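Local atomic coordinates of short chain dehydrogenase/reductase (Acinetobacter baumannii, PDB entry 4IUY), a protein that is a short-chain dehydrogenase/reductase and so probably catalyses a nicotinamide-dependent oxidation or reduction, using a Rossmann-fold domain. Residues Ile43-Ala48 with Lys72-Val77; Asn53-Ala58 with Gln78-Ala83; Thr164-Gln169 with Glu262-Gly267. All coordinates share one frame; numbering follows the deposited sequence.

Interaction 1: residues Ile43-Ala48 with Lys72-Val77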
loop_
_atom_site.group_PDB
_atom_site.type_symbol
_atom_site.label_atom_id
_atom_site.label_comp_id
_atom_site.label_asym_id
_atom_site.label_seq_id
_atom_site.Cartn_x
_atom_site.Cartn_y
_atom_site.Cartn_z
ATOM N N ILE D 43 -16.747 -23.236 4.971
ATOM C CA ILE D 43 -17.517 -22.124 4.445
ATOM C C ILE D 43 -18.929 -22.580 4.136
ATOM O O ILE D 43 -19.884 -21.914 4.543
ATOM C CB ILE D 43 -16.860 -21.505 3.204
ATOM C CG1 ILE D 43 -15.561 -20.801 3.616
ATOM C CG2 ILE D 43 -17.804 -20.517 2.496
ATOM C CD1 ILE D 43 -14.788 -20.224 2.442
ATOM N N ALA D 44 -19.051 -23.730 3.468
ATOM C CA ALA D 44 -20.355 -24.283 3.157
ATOM C C ALA D 44 -21.182 -24.478 4.408
ATOM O O ALA D 44 -22.346 -24.091 4.465
ATOM C CB ALA D 44 -20.223 -25.625 2.424
ATOM N N GLU D 45 -20.547 -25.042 5.422
ATOM C CA GLU D 45 -21.253 -25.360 6.642
ATOM C C GLU D 45 -21.644 -24.101 7.397
ATOM O O GLU D 45 -22.726 -24.035 7.974
ATOM C CB GLU D 45 -20.404 -26.288 7.481
ATOM C CG GLU D 45 -21.143 -26.950 8.577
ATOM C CD GLU D 45 -20.652 -28.337 8.816
ATOM O OE1 GLU D 45 -19.808 -28.821 8.031
ATOM O OE2 GLU D 45 -21.057 -28.914 9.839
ATOM N N LEU D 46 -20.771 -23.101 7.363
ATOM C CA LEU D 46 -21.048 -21.811 7.978
ATOM C C LEU D 46 -22.320 -21.158 7.400
ATOM O O LEU D 46 -23.209 -20.764 8.153
ATOM C CB LEU D 46 -19.848 -20.864 7.810
ATOM C CG LEU D 46 -20.162 -19.402 8.163
ATOM C CD1 LEU D 46 -20.439 -19.275 9.653
ATOM C CD2 LEU D 46 -19.053 -18.465 7.752
ATOM N N PHE D 47 -22.417 -21.032 6.076
ATOM C CA PHE D 47 -23.600 -20.390 5.493
ATOM C C PHE D 47 -24.878 -21.244 5.678
ATOM O O PHE D 47 -25.953 -20.707 5.933
ATOM C CB PHE D 47 -23.358 -19.988 4.026
ATOM C CG PHE D 47 -22.542 -18.710 3.881
ATOM C CD1 PHE D 47 -23.166 -17.472 3.863
ATOM C CD2 PHE D 47 -21.154 -18.749 3.839
ATOM C CE1 PHE D 47 -22.432 -16.301 3.763
ATOM C CE2 PHE D 47 -20.407 -17.578 3.741
ATOM C CZ PHE D 47 -21.046 -16.348 3.710
ATOM N N ALA D 48 -24.741 -22.564 5.621
ATOM C CA ALA D 48 -25.880 -23.459 5.863
ATOM C C ALA D 48 -26.389 -23.308 7.297
ATOM O O ALA D 48 -27.583 -23.207 7.527
ATOM C CB ALA D 48 -25.491 -24.916 5.592
ATOM N N LYS D 72 -27.745 -31.212 4.397
ATOM C CA LYS D 72 -29.169 -31.417 4.233
ATOM C C LYS D 72 -29.785 -31.904 5.550
ATOM O O LYS D 72 -30.766 -31.345 6.019
ATOM C CB LYS D 72 -29.444 -32.425 3.099
ATOM C CG LYS D 72 -29.130 -31.862 1.722
ATOM C CD LYS D 72 -29.034 -32.936 0.679
ATOM C CE LYS D 72 -30.409 -33.390 0.250
ATOM N NZ LYS D 72 -31.115 -32.230 -0.338
ATOM N N ASN D 73 -29.146 -32.887 6.174
ATOM C CA ASN D 73 -29.645 -33.502 7.400
ATOM C C ASN D 73 -29.660 -32.580 8.610
ATOM O O ASN D 73 -30.618 -32.564 9.373
ATOM C CB ASN D 73 -28.832 -34.760 7.712
ATOM C CG ASN D 73 -29.355 -35.519 8.918
ATOM O OD1 ASN D 73 -28.966 -35.234 10.055
ATOM N ND2 ASN D 73 -30.255 -36.486 8.680
ATOM N N GLU D 74 -28.567 -31.846 8.798
ATOM C CA GLU D 74 -28.388 -31.012 9.983
ATOM C C GLU D 74 -29.007 -29.622 9.913
ATOM O O GLU D 74 -29.482 -29.121 10.921
ATOM C CB GLU D 74 -26.908 -30.923 10.327
ATOM C CG GLU D 74 -26.425 -32.197 11.011
ATOM C CD GLU D 74 -25.007 -32.074 11.526
ATOM O OE1 GLU D 74 -24.454 -30.947 11.485
ATOM O OE2 GLU D 74 -24.432 -33.115 11.919
ATOM N N TYR D 75 -28.993 -28.996 8.740
ATOM C CA TYR D 75 -29.444 -27.609 8.618
ATOM C C TYR D 75 -30.702 -27.430 7.797
ATOM O O TYR D 75 -31.323 -26.379 7.859
ATOM C CB TYR D 75 -28.337 -26.708 8.084
ATOM C CG TYR D 75 -27.075 -26.868 8.864
ATOM C CD1 TYR D 75 -27.021 -26.498 10.200
ATOM C CD2 TYR D 75 -25.924 -27.374 8.265
ATOM C CE1 TYR D 75 -25.850 -26.650 10.937
ATOM C CE2 TYR D 75 -24.757 -27.535 8.985
ATOM C CZ TYR D 75 -24.719 -27.170 10.325
ATOM O OH TYR D 75 -23.542 -27.319 11.041
ATOM N N GLY D 76 -31.067 -28.458 7.030
ATOM C CA GLY D 76 -32.278 -28.456 6.231
ATOM C C GLY D 76 -32.344 -27.415 5.121
ATOM O O GLY D 76 -33.431 -27.025 4.711
ATOM N N VAL D 77 -31.192 -26.966 4.630
ATOM C CA VAL D 77 -31.140 -26.034 3.500
ATOM C C VAL D 77 -31.016 -26.759 2.141
ATOM O O VAL D 77 -30.688 -27.938 2.084
ATOM C CB VAL D 77 -29.959 -25.042 3.676
ATOM C CG1 VAL D 77 -30.088 -24.333 5.003
ATOM C CG2 VAL D 77 -28.632 -25.771 3.605
HETATM O O HOH W 1 -30.150 -23.525 9.079
#

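Interaction 2: residues Asn53-Ala58 with Gln78-Ala83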
loop_
_atom_site.group_PDB
_atom_site.type_symbol
_atom_site.label_atom_id
_atom_site.label_comp_id
_atom_site.label_asym_id
_atom_site.label_seq_id
_atom_site.Cartn_x
_atom_site.Cartn_y
_atom_site.Cartn_z
ATOM N N ASN D 53 -28.932 -21.246 1.527
ATOM C CA ASN D 53 -28.827 -22.361 0.602
ATOM C C ASN D 53 -27.444 -22.448 -0.048
ATOM O O ASN D 53 -26.790 -21.448 -0.270
ATOM C CB ASN D 53 -29.930 -22.271 -0.460
ATOM C CG ASN D 53 -31.313 -22.233 0.156
ATOM O OD1 ASN D 53 -31.741 -23.188 0.810
ATOM N ND2 ASN D 53 -32.017 -21.129 -0.037
ATOM N N ILE D 54 -27.024 -23.655 -0.393
ATOM C CA ILE D 54 -25.631 -23.911 -0.730
ATOM C C ILE D 54 -25.454 -24.472 -2.144
ATOM O O ILE D 54 -26.090 -25.454 -2.510
ATOM C CB ILE D 54 -25.025 -24.929 0.296
ATOM C CG1 ILE D 54 -25.066 -24.341 1.702
ATOM C CG2 ILE D 54 -23.608 -25.285 -0.054
ATOM C CD1 ILE D 54 -24.327 -23.011 1.794
ATOM N N VAL D 55 -24.614 -23.826 -2.944
ATOM C CA VAL D 55 -24.156 -24.421 -4.203
ATOM C C VAL D 55 -22.646 -24.666 -4.143
ATOM O O VAL D 55 -21.846 -23.729 -4.044
ATOM C CB VAL D 55 -24.468 -23.547 -5.428
ATOM C CG1 VAL D 55 -24.018 -24.283 -6.706
ATOM C CG2 VAL D 55 -25.950 -23.231 -5.493
ATOM N N ILE D 56 -22.245 -25.923 -4.164
ATOM C CA ILE D 56 -20.830 -26.228 -4.023
ATOM C C ILE D 56 -20.296 -26.915 -5.259
ATOM O O ILE D 56 -20.980 -27.746 -5.881
ATOM C CB ILE D 56 -20.565 -27.102 -2.793
ATOM C CG1 ILE D 56 -21.615 -28.200 -2.668
ATOM C CG2 ILE D 56 -20.582 -26.247 -1.529
ATOM C CD1 ILE D 56 -21.350 -29.138 -1.540
ATOM N N CYS D 57 -19.093 -26.532 -5.666
ATOM C CA CYS D 57 -18.452 -27.291 -6.728
ATOM C C CYS D 57 -16.976 -27.552 -6.519
ATOM O O CYS D 57 -16.315 -26.872 -5.734
ATOM C CB CYS D 57 -18.761 -26.710 -8.115
ATOM S SG CYS D 57 -18.813 -24.966 -8.286
ATOM N N ALA D 58 -16.504 -28.613 -7.172
ATOM C CA ALA D 58 -15.106 -29.032 -7.128
ATOM C C ALA D 58 -14.870 -29.943 -8.338
ATOM O O ALA D 58 -15.826 -30.297 -9.031
ATOM C CB ALA D 58 -14.823 -29.774 -5.825
ATOM N N GLN D 78 -31.266 -26.045 1.049
ATOM C CA GLN D 78 -31.037 -26.580 -0.294
ATOM C C GLN D 78 -29.540 -26.744 -0.581
ATOM O O GLN D 78 -28.726 -25.866 -0.224
ATOM C CB GLN D 78 -31.657 -25.652 -1.342
ATOM C CG GLN D 78 -33.163 -25.539 -1.216
ATOM C CD GLN D 78 -33.802 -26.908 -1.278
ATOM O OE1 GLN D 78 -34.318 -27.413 -0.267
ATOM N NE2 GLN D 78 -33.757 -27.535 -2.462
ATOM N N VAL D 79 -29.159 -27.876 -1.177
ATOM C CA VAL D 79 -27.765 -28.069 -1.608
ATOM C C VAL D 79 -27.706 -28.565 -3.053
ATOM O O VAL D 79 -28.320 -29.553 -3.402
ATOM C CB VAL D 79 -27.000 -29.087 -0.733
ATOM C CG1 VAL D 79 -25.555 -29.142 -1.149
ATOM C CG2 VAL D 79 -27.081 -28.719 0.714
ATOM N N TYR D 80 -26.948 -27.874 -3.886
ATOM C CA TYR D 80 -26.716 -28.321 -5.247
ATOM C C TYR D 80 -25.217 -28.594 -5.379
ATOM O O TYR D 80 -24.408 -27.827 -4.896
ATOM C CB TYR D 80 -27.153 -27.256 -6.241
ATOM C CG TYR D 80 -28.637 -26.971 -6.229
ATOM C CD1 TYR D 80 -29.497 -27.624 -7.110
ATOM C CD2 TYR D 80 -29.189 -26.043 -5.326
ATOM C CE1 TYR D 80 -30.869 -27.369 -7.107
ATOM C CE2 TYR D 80 -30.572 -25.782 -5.309
ATOM C CZ TYR D 80 -31.408 -26.444 -6.211
ATOM O OH TYR D 80 -32.781 -26.197 -6.220
ATOM N N THR D 81 -24.853 -29.747 -5.923
ATOM C CA THR D 81 -23.449 -30.040 -6.169
ATOM C C THR D 81 -23.164 -30.094 -7.677
ATOM O O THR D 81 -24.018 -30.460 -8.462
ATOM C CB THR D 81 -23.018 -31.333 -5.486
ATOM O OG1 THR D 81 -23.732 -32.438 -6.052
ATOM C CG2 THR D 81 -23.288 -31.246 -3.999
ATOM N N PHE D 82 -21.974 -29.663 -8.067
ATOM C CA PHE D 82 -21.539 -29.705 -9.455
ATOM C C PHE D 82 -20.072 -30.102 -9.570
ATOM O O PHE D 82 -19.192 -29.495 -8.955
ATOM C CB PHE D 82 -21.727 -28.345 -10.120
ATOM C CG PHE D 82 -23.159 -27.940 -10.291
ATOM C CD1 PHE D 82 -23.927 -28.481 -11.328
ATOM C CD2 PHE D 82 -23.744 -27.014 -9.432
ATOM C CE1 PHE D 82 -25.263 -28.103 -11.507
ATOM C CE2 PHE D 82 -25.078 -26.625 -9.607
ATOM C CZ PHE D 82 -25.841 -27.178 -10.648
ATOM N N ALA D 83 -19.810 -31.106 -10.389
ATOM C CA ALA D 83 -18.449 -31.471 -10.734
ATOM C C ALA D 83 -18.019 -30.658 -11.947
ATOM O O ALA D 83 -18.734 -30.624 -12.951
ATOM C CB ALA D 83 -18.373 -32.953 -11.053
#

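Interaction 3: residues Thr164-Gln169 with Glu262-Gly267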
loop_
_atom_site.group_PDB
_atom_site.type_symbol
_atom_site.label_atom_id
_atom_site.label_comp_id
_atom_site.label_asym_id
_atom_site.label_seq_id
_atom_site.Cartn_x
_atom_site.Cartn_y
_atom_site.Cartn_z
ATOM N N THR D 164 -8.229 -14.314 -1.221
ATOM C CA THR D 164 -6.854 -14.140 -1.665
ATOM C C THR D 164 -5.905 -14.832 -0.681
ATOM O O THR D 164 -5.927 -16.048 -0.563
ATOM C CB THR D 164 -6.515 -12.638 -1.916
ATOM O OG1 THR D 164 -6.636 -11.859 -0.713
ATOM C CG2 THR D 164 -7.453 -12.092 -3.001
ATOM N N SER D 165 -5.104 -14.043 0.027
ATOM C CA SER D 165 -4.022 -14.516 0.886
ATOM C C SER D 165 -3.238 -13.280 1.311
ATOM O O SER D 165 -3.168 -12.294 0.569
ATOM C CB SER D 165 -3.075 -15.425 0.097
ATOM O OG SER D 165 -1.894 -15.723 0.833
ATOM N N ILE D 166 -2.621 -13.321 2.479
ATOM C CA ILE D 166 -1.745 -12.219 2.863
ATOM C C ILE D 166 -0.550 -12.159 1.931
ATOM O O ILE D 166 0.140 -11.156 1.852
ATOM C CB ILE D 166 -1.297 -12.284 4.324
ATOM C CG1 ILE D 166 -0.554 -13.581 4.620
ATOM C CG2 ILE D 166 -2.484 -12.111 5.260
ATOM C CD1 ILE D 166 0.086 -13.578 6.050
ATOM N N LEU D 167 -0.327 -13.247 1.205
ATOM C CA LEU D 167 0.717 -13.287 0.186
ATOM C C LEU D 167 0.397 -12.442 -1.042
ATOM O O LEU D 167 1.186 -12.355 -1.966
ATOM C CB LEU D 167 1.009 -14.725 -0.223
ATOM C CG LEU D 167 1.704 -15.486 0.917
ATOM C CD1 LEU D 167 2.031 -16.878 0.485
ATOM C CD2 LEU D 167 2.983 -14.749 1.401
ATOM N N SER D 168 -0.771 -11.828 -1.061
ATOM C CA SER D 168 -1.087 -10.904 -2.128
ATOM C C SER D 168 -0.260 -9.618 -1.918
ATOM O O SER D 168 -0.039 -8.878 -2.860
ATOM C CB SER D 168 -2.586 -10.616 -2.159
ATOM O OG SER D 168 -2.983 -9.871 -1.023
ATOM N N GLN D 169 0.219 -9.379 -0.688
ATOM C CA GLN D 169 1.071 -8.212 -0.418
ATOM C C GLN D 169 2.372 -8.558 0.299
ATOM O O GLN D 169 3.337 -7.844 0.182
ATOM C CB GLN D 169 0.329 -7.149 0.401
ATOM C CG GLN D 169 -0.953 -6.608 -0.229
ATOM C CD GLN D 169 -1.559 -5.471 0.584
ATOM O OE1 GLN D 169 -2.070 -5.676 1.691
ATOM N NE2 GLN D 169 -1.492 -4.268 0.045
ATOM N N GLU D 262 -9.749 -5.498 0.798
ATOM C CA GLU D 262 -9.250 -6.796 1.201
ATOM C C GLU D 262 -9.082 -6.772 2.715
ATOM O O GLU D 262 -8.334 -5.956 3.261
ATOM C CB GLU D 262 -7.920 -7.105 0.506
ATOM C CG GLU D 262 -7.284 -8.421 0.933
ATOM C CD GLU D 262 -5.850 -8.568 0.426
ATOM O OE1 GLU D 262 -4.946 -7.825 0.901
ATOM O OE2 GLU D 262 -5.623 -9.454 -0.417
ATOM N N ILE D 263 -9.820 -7.644 3.382
ATOM C CA ILE D 263 -9.745 -7.828 4.830
ATOM C C ILE D 263 -8.742 -8.944 5.155
ATOM O O ILE D 263 -8.966 -10.127 4.822
ATOM C CB ILE D 263 -11.126 -8.211 5.395
ATOM C CG1 ILE D 263 -12.146 -7.096 5.122
ATOM C CG2 ILE D 263 -11.036 -8.546 6.892
ATOM C CD1 ILE D 263 -13.572 -7.396 5.680
ATOM N N LYS D 264 -7.642 -8.572 5.795
ATOM C CA LYS D 264 -6.629 -9.543 6.207
ATOM C C LYS D 264 -7.051 -10.194 7.499
ATOM O O LYS D 264 -7.517 -9.517 8.406
ATOM C CB LYS D 264 -5.255 -8.897 6.356
ATOM C CG LYS D 264 -4.703 -8.332 5.043
ATOM C CD LYS D 264 -3.336 -7.695 5.262
ATOM C CE LYS D 264 -3.448 -6.458 6.123
ATOM N NZ LYS D 264 -2.096 -5.931 6.448
ATOM N N VAL D 265 -6.949 -11.516 7.552
ATOM C CA VAL D 265 -7.263 -12.256 8.772
ATOM C C VAL D 265 -6.033 -13.101 9.064
ATOM O O VAL D 265 -5.842 -14.191 8.490
ATOM C CB VAL D 265 -8.555 -13.129 8.585
ATOM C CG1 VAL D 265 -8.921 -13.828 9.842
ATOM C CG2 VAL D 265 -9.751 -12.266 8.111
ATOM N N ASP D 266 -5.171 -12.587 9.935
ATOM C CA ASP D 266 -3.853 -13.180 10.078
ATOM C C ASP D 266 -3.233 -13.013 11.475
ATOM O O ASP D 266 -2.053 -13.306 11.653
ATOM C CB ASP D 266 -2.909 -12.605 8.999
ATOM C CG ASP D 266 -2.577 -11.110 9.216
ATOM O OD1 ASP D 266 -3.214 -10.437 10.069
ATOM O OD2 ASP D 266 -1.669 -10.600 8.516
ATOM N N GLY D 267 -4.006 -12.545 12.461
ATOM C CA GLY D 267 -3.455 -12.345 13.801
ATOM C C GLY D 267 -2.234 -11.422 13.804
ATOM O O GLY D 267 -1.359 -11.528 14.672
HETATM O O HOH W 2 -2.647 -9.200 1.809
HETATM O O HOH W 3 -0.182 -6.245 4.096
#

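Interaction 1: residues Ile43-Ala48 with Lys72-Val77
The phenol ring of Y75 leans against helix 38-49 with A48 CB and E45 CG both approaching it obliquely, while its own neighbour E74 lays CB over the centre of one face, 4.1 Å above the plane. A48 CB reaches the near side of the ring at Y75 CD2, 3.7 Å away. Farther out, E45 crosses the tyrosine at about a right angle, carboxylate and ring planes 65° apart. A bend at chi2 (145°) turns the E45 carboxylate so that Y75 OH donates to E45 OE2, 3.2 Å away, on the anti lone pair. E74 OE1 stands 4.3 Å from E45 OE2, a proximity of like charges that might raise the proton affinity of either group. Helices 38-49 and 65-75 belong to the Rossmann fold and lie side by side on one face of its parallel sheet, with I71 touching both A48 and V77. After Y75 the helix stops: G76 takes positive phi and swings V77 back towards the first helix, where V77 CG2 meets A48 CB at 3.8 Å. A water donates to A48 O (3.0 Å) and, weakly, to Y75 O, so that the carbonyls at the two helix ends share one bridging molecule.

Interaction 2: residues Asn53-Ala58 with Gln78-Ala83
Strands 53-58 and 79-83 run parallel, their axes 4.8 Å apart and only 10° off in direction, each residue from I54 to A58 level with its partner from V79 to A83. They are the two strands of a beta-alpha-beta unit of the Rossmann fold, joined through helix 65-75; strand 79-83 is the outermost of the chain's sheet at this end. As parallel pairing requires, the even residues of the inner strand do the bonding: I54 takes Y80 N on its O at 2.9 Å and gives its N to Q78 O, and I56 repeats this with F82 N and Y80 O. A58 N to F82 O is weak, so the pairing slackens at the C-terminal end. V55 and C57 turn their polar backbone atoms to strand 29-32 instead.

The side chains divide between the faces. On the side of V55 and C57, F82 packs on M95 and L99 of helix 89-101, Y80 on L99. V55 puts CG1 anti to its own N (chi1 -177°), and this branch meets the F82 ring in plane at the edge, 3.9 Å from F82 CD2. On the opposite face, under helix 65-75, I56 and T81 run abreast, with T81 CG2 3.7 Å from I56 CG1 and close to I56 CD1 as well. N53 and Q78 likewise run alongside each other at the strand starts, their amide planes steeply inclined. The N53 amide reaches across to extend the pairing by one bond where the backbone of the outer strand is only beginning: Q78 N donates to N53 OD1 at 2.9 Å, with an N-H...O angle of 157°.

Interaction 3: residues Thr164-Gln169 with Glu262-Gly267
T164 OG1, on the loop after strand 159-163, donates to E262 OE2 at 2.6 Å, coming in on the anti side of the carboxylate and 27° out of its plane. S168 OG lies 2.7 Å from E262 OE2 as a possible second donor, though its one proton may go instead to S165 O, 2.9 Å from S168 OG. The extended side chain of E262, CG anti to the backbone N (chi1 177°), reaches straight from the strand into this loop. The second oxygen, E262 OE1, forms a salt bridge with R186 of helix 176-196 and has a water 2.8 Å from it. The R186 salt bridge on one oxygen and the T164 bond on the other would favour the charged form of the carboxylate. Farther out, Q169 runs antiparallel alongside E262, and Q169 OE1 is linked through a water to K264 NZ, which also bonds S270 OG.

On the other side of the loop the I166 methyl CG2 packs against the D266 side chain, 3.8 Å from D266 CB, while D266 OD2 takes S270 N. The loop itself is stiffened by an ST turn, L167 N giving its proton to S165 OG. Strand 262-265 is the last of the sheet, and a second subunit packs its I261 against I263 and K264. S165 rests on Y178, and T164 O takes the amine of K182; these two are the Tyr and Lys of a YxxxK pattern, consistent with the loop that carries the serine of the Ser-Tyr-Lys site in short-chain dehydrogenases.

From the N terminus the chain passes along helix 38-49, strand 53-58, helix 65-75 and strand 79-83. Interaction 1 brings the two helices together, closing the loop between A48 and K72; interaction 2 joins the two strands, closing the one between A58 and Q78. The two closures therefore cross, and the contacts touch where I54 CD1 packs against A44, F47 and A48, tying helix layer to sheet. Interaction 3 comes later, in series, and spans a far longer excursion, from the loop after strand 159-163 to strand 262-265. Its centre is about 26 Å from the centre of each of the others. Strands 79-83 and 262-265 are the two outermost, so interactions 2 and 3 lie at opposite edges of one parallel sheet.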